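Local structure of hydrazine synthase subunit beta (Candidatus Kuenenia stuttgartiensis, 5C2V) at residues E182-S190 with I233-R243. The protein forms part of the hydrazine synthase complex, which condenses nitric oxide with ammonium, and may modulate passage of the hydroxylamine intermediate between active sites. Residues are numbered along the deposited sequence; the frame is centred on the assembly and turned at random.
Sequences ENRVIHESS and IETKAGGKVAR. With BET (trimethyl glycine), chain R.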
loop_
_atom_site.group_PDB
_atom_site.type_symbol
_atom_site.label_atom_id
_atom_site.label_comp_id
_atom_site.label_asym_id
_atom_site.label_seq_id
_atom_site.Cartn_x
_atom_site.Cartn_y
_atom_site.Cartn_z
ATOM N N GLU B 182 37.793 0.435 -37.677
ATOM C CA GLU B 182 37.121 1.070 -36.545
ATOM C C GLU B 182 37.691 0.616 -35.201
ATOM O O GLU B 182 38.189 -0.502 -35.074
ATOM C CB GLU B 182 35.616 0.779 -36.594
ATOM C CG GLU B 182 34.766 1.670 -35.696
ATOM C CD GLU B 182 33.286 1.340 -35.775
ATOM O OE1 GLU B 182 32.459 2.223 -35.466
ATOM O OE2 GLU B 182 32.951 0.195 -36.145
ATOM N N ASN B 183 37.609 1.490 -34.201
ATOM C CA ASN B 183 38.010 1.154 -32.839
ATOM C C ASN B 183 36.904 1.479 -31.840
ATOM O O ASN B 183 36.481 2.630 -31.730
ATOM C CB ASN B 183 39.293 1.894 -32.460
ATOM C CG ASN B 183 39.653 1.723 -30.997
ATOM O OD1 ASN B 183 40.234 0.712 -30.602
ATOM N ND2 ASN B 183 39.312 2.715 -30.183
ATOM N N ARG B 184 36.439 0.470 -31.110
ATOM C CA ARG B 184 35.344 0.676 -30.164
ATOM C C ARG B 184 35.791 0.503 -28.717
ATOM O O ARG B 184 36.286 -0.551 -28.327
ATOM C CB ARG B 184 34.186 -0.272 -30.472
ATOM C CG ARG B 184 33.465 0.053 -31.767
ATOM C CD ARG B 184 32.268 -0.852 -31.980
ATOM N NE ARG B 184 31.598 -0.572 -33.247
ATOM C CZ ARG B 184 30.567 -1.267 -33.715
ATOM N NH1 ARG B 184 30.083 -2.289 -33.020
ATOM N NH2 ARG B 184 30.019 -0.942 -34.878
ATOM N N VAL B 185 35.592 1.548 -27.923
ATOM C CA VAL B 185 36.062 1.574 -26.546
ATOM C C VAL B 185 35.049 0.993 -25.562
ATOM O O VAL B 185 33.878 1.373 -25.566
ATOM C CB VAL B 185 36.405 3.017 -26.115
ATOM C CG1 VAL B 185 36.604 3.100 -24.612
ATOM C CG2 VAL B 185 37.637 3.513 -26.856
ATOM N N ILE B 186 35.508 0.072 -24.719
ATOM C CA ILE B 186 34.704 -0.382 -23.593
ATOM C C ILE B 186 35.072 0.481 -22.398
ATOM O O ILE B 186 36.187 0.399 -21.883
ATOM C CB ILE B 186 34.945 -1.867 -23.257
ATOM C CG1 ILE B 186 34.625 -2.756 -24.458
ATOM C CG2 ILE B 186 34.114 -2.280 -22.051
ATOM C CD1 ILE B 186 34.849 -4.232 -24.198
ATOM N N HIS B 187 34.132 1.308 -21.955
ATOM C CA HIS B 187 34.426 2.286 -20.917
ATOM C C HIS B 187 34.517 1.635 -19.544
ATOM O O HIS B 187 33.738 0.736 -19.219
ATOM C CB HIS B 187 33.372 3.395 -20.914
ATOM C CG HIS B 187 33.579 4.422 -21.983
ATOM N ND1 HIS B 187 33.489 4.128 -23.326
ATOM C CD2 HIS B 187 33.884 5.741 -21.906
ATOM C CE1 HIS B 187 33.723 5.221 -24.031
ATOM N NE2 HIS B 187 33.965 6.213 -23.193
ATOM N N GLU B 188 35.482 2.099 -18.752
ATOM C CA GLU B 188 35.727 1.587 -17.406
ATOM C C GLU B 188 35.976 0.082 -17.397
ATOM O O GLU B 188 35.322 -0.661 -16.667
ATOM C CB GLU B 188 34.556 1.937 -16.483
ATOM C CG GLU B 188 34.362 3.432 -16.289
ATOM C CD GLU B 188 33.346 3.755 -15.213
ATOM O OE1 GLU B 188 32.725 2.813 -14.678
ATOM O OE2 GLU B 188 33.170 4.952 -14.900
ATOM N N SER B 189 36.922 -0.364 -18.217
ATOM C CA SER B 189 37.260 -1.781 -18.287
ATOM C C SER B 189 38.740 -2.030 -18.016
ATOM O O SER B 189 39.578 -1.150 -18.213
ATOM C CB SER B 189 36.889 -2.351 -19.657
ATOM O OG SER B 189 37.690 -1.783 -20.679
ATOM N N SER B 190 39.051 -3.237 -17.560
ATOM C CA SER B 190 40.432 -3.664 -17.378
ATOM C C SER B 190 40.518 -5.177 -17.536
ATOM O O SER B 190 39.506 -5.869 -17.423
ATOM C CB SER B 190 40.963 -3.235 -16.007
ATOM O OG SER B 190 40.336 -3.961 -14.963
ATOM N N ILE B 233 29.068 -6.707 -27.910
ATOM C CA ILE B 233 29.145 -5.625 -28.884
ATOM C C ILE B 233 28.493 -6.032 -30.202
ATOM O O ILE B 233 28.803 -7.087 -30.758
ATOM C CB ILE B 233 30.606 -5.205 -29.147
ATOM C CG1 ILE B 233 31.226 -4.599 -27.886
ATOM C CG2 ILE B 233 30.686 -4.220 -30.306
ATOM C CD1 ILE B 233 32.650 -4.119 -28.077
ATOM N N GLU B 234 27.588 -5.191 -30.693
ATOM C CA GLU B 234 26.913 -5.446 -31.959
ATOM C C GLU B 234 27.824 -5.052 -33.119
ATOM O O GLU B 234 28.247 -3.900 -33.230
ATOM C CB GLU B 234 25.588 -4.686 -32.019
ATOM C CG GLU B 234 24.560 -5.183 -31.014
ATOM C CD GLU B 234 23.295 -4.350 -31.002
ATOM O OE1 GLU B 234 23.366 -3.153 -31.352
ATOM O OE2 GLU B 234 22.231 -4.890 -30.632
ATOM N N THR B 235 28.115 -6.017 -33.985
ATOM C CA THR B 235 29.124 -5.847 -35.026
ATOM C C THR B 235 28.691 -4.922 -36.160
ATOM O O THR B 235 29.506 -4.547 -37.004
ATOM C CB THR B 235 29.521 -7.203 -35.629
ATOM O OG1 THR B 235 28.420 -7.738 -36.374
ATOM C CG2 THR B 235 29.908 -8.177 -34.528
ATOM N N LYS B 236 27.413 -4.553 -36.181
ATOM C CA LYS B 236 26.910 -3.627 -37.189
ATOM C C LYS B 236 27.483 -2.233 -36.943
ATOM O O LYS B 236 27.909 -1.927 -35.831
ATOM C CB LYS B 236 25.378 -3.583 -37.176
ATOM C CG LYS B 236 24.757 -3.023 -35.897
ATOM C CD LYS B 236 23.233 -3.021 -35.985
ATOM C CE LYS B 236 22.589 -2.458 -34.725
ATOM N NZ LYS B 236 21.099 -2.452 -34.820
ATOM N N ALA B 237 27.498 -1.396 -37.975
ATOM C CA ALA B 237 28.005 -0.034 -37.834
ATOM C C ALA B 237 27.141 0.781 -36.873
ATOM O O ALA B 237 25.922 0.864 -37.033
ATOM C CB ALA B 237 28.073 0.649 -39.190
ATOM N N GLY B 238 27.778 1.380 -35.873
ATOM C CA GLY B 238 27.072 2.148 -34.862
ATOM C C GLY B 238 26.345 1.267 -33.862
ATOM O O GLY B 238 25.463 1.733 -33.141
ATOM N N GLY B 239 26.722 -0.007 -33.815
ATOM C CA GLY B 239 26.080 -0.967 -32.935
ATOM C C GLY B 239 26.284 -0.673 -31.460
ATOM O O GLY B 239 27.198 0.060 -31.083
ATOM N N LYS B 240 25.428 -1.253 -30.624
ATOM C CA LYS B 240 25.489 -1.025 -29.185
ATOM C C LYS B 240 26.687 -1.712 -28.544
ATOM O O LYS B 240 27.125 -2.771 -28.993
ATOM C CB LYS B 240 24.208 -1.518 -28.506
ATOM C CG LYS B 240 22.919 -0.937 -29.055
ATOM C CD LYS B 240 21.717 -1.634 -28.432
ATOM C CE LYS B 240 20.412 -1.152 -29.039
ATOM N NZ LYS B 240 19.243 -1.880 -28.472
ATOM N N VAL B 241 27.209 -1.099 -27.488
ATOM C CA VAL B 241 28.189 -1.747 -26.631
ATOM C C VAL B 241 27.543 -1.977 -25.274
ATOM O O VAL B 241 27.295 -1.028 -24.528
ATOM C CB VAL B 241 29.468 -0.905 -26.474
ATOM C CG1 VAL B 241 30.456 -1.602 -25.551
ATOM C CG2 VAL B 241 30.097 -0.637 -27.834
ATOM N N ALA B 242 27.270 -3.235 -24.949
ATOM C CA ALA B 242 26.510 -3.544 -23.745
ATOM C C ALA B 242 27.376 -4.201 -22.684
ATOM O O ALA B 242 27.780 -5.351 -22.824
ATOM C CB ALA B 242 25.326 -4.438 -24.086
ATOM N N ARG B 243 27.637 -3.466 -21.610
ATOM C CA ARG B 243 28.399 -3.994 -20.488
ATOM C C ARG B 243 27.445 -4.634 -19.489
ATOM O O ARG B 243 26.585 -3.961 -18.922
ATOM C CB ARG B 243 29.219 -2.885 -19.827
ATOM C CG ARG B 243 30.209 -2.210 -20.766
ATOM C CD ARG B 243 30.709 -0.888 -20.204
ATOM N NE ARG B 243 29.700 0.165 -20.300
ATOM C CZ ARG B 243 29.808 1.359 -19.726
ATOM N NH1 ARG B 243 30.881 1.659 -19.006
ATOM N NH2 ARG B 243 28.840 2.255 -19.870
HETATM N N BET R . 31.031 7.522 -18.725
HETATM C CA BET R . 31.774 6.249 -18.339
HETATM C C BET R . 30.765 4.980 -18.408
HETATM O O BET R . 30.502 4.484 -17.283
HETATM O OXT BET R . 30.391 4.666 -19.562
HETATM C C1 BET R . 31.701 8.726 -18.096
HETATM C C2 BET R . 29.580 7.488 -18.240
HETATM C C3 BET R . 31.095 7.736 -20.228
#
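Arg184 drives its side chain into the turn that joins strands 226-234 and 241-245. With the chain extended from CG to NE, the guanidinium arrives at the turn edge-on to two backbone carbonyls: NH1 donates to Glu234 O, and NH2 to Lys236 O at 2.5 Å, the latter bond nearly straight (166°) and close to the guanidinium plane. Lys236 O also accepts Gly239 N, the closing bond of the type II turn 236-239, from the opposite face of its carbonyl plane. Gly239 O sits above one guanidinium face, displaced toward its rim, while Ile233 CG2 meets the edge, 3.4 Å from NH1. Glu182 OE2 forms a salt bridge with the group, through weak hydrogen bonds from NE and NH2. In the middle the link is apolar, Ile186 CG1 lying 4.3 Å from Ile233 CD1. At the other end Arg243 bends at chi3 (-75°), and its NH1 bonds to His187 O at 3.0 Å from above the carbonyl plane. Its NH2 binds trimethyl glycine OXT at 2.9 Å; Asp299 also pairs with NH2, and Arg302 completes the pocket with His187 and Glu188. The outermost strand of one four-stranded blade thus packs against the last two strands and connecting turn of the next, as in a beta-propeller, with the trimethyl glycine site at one end.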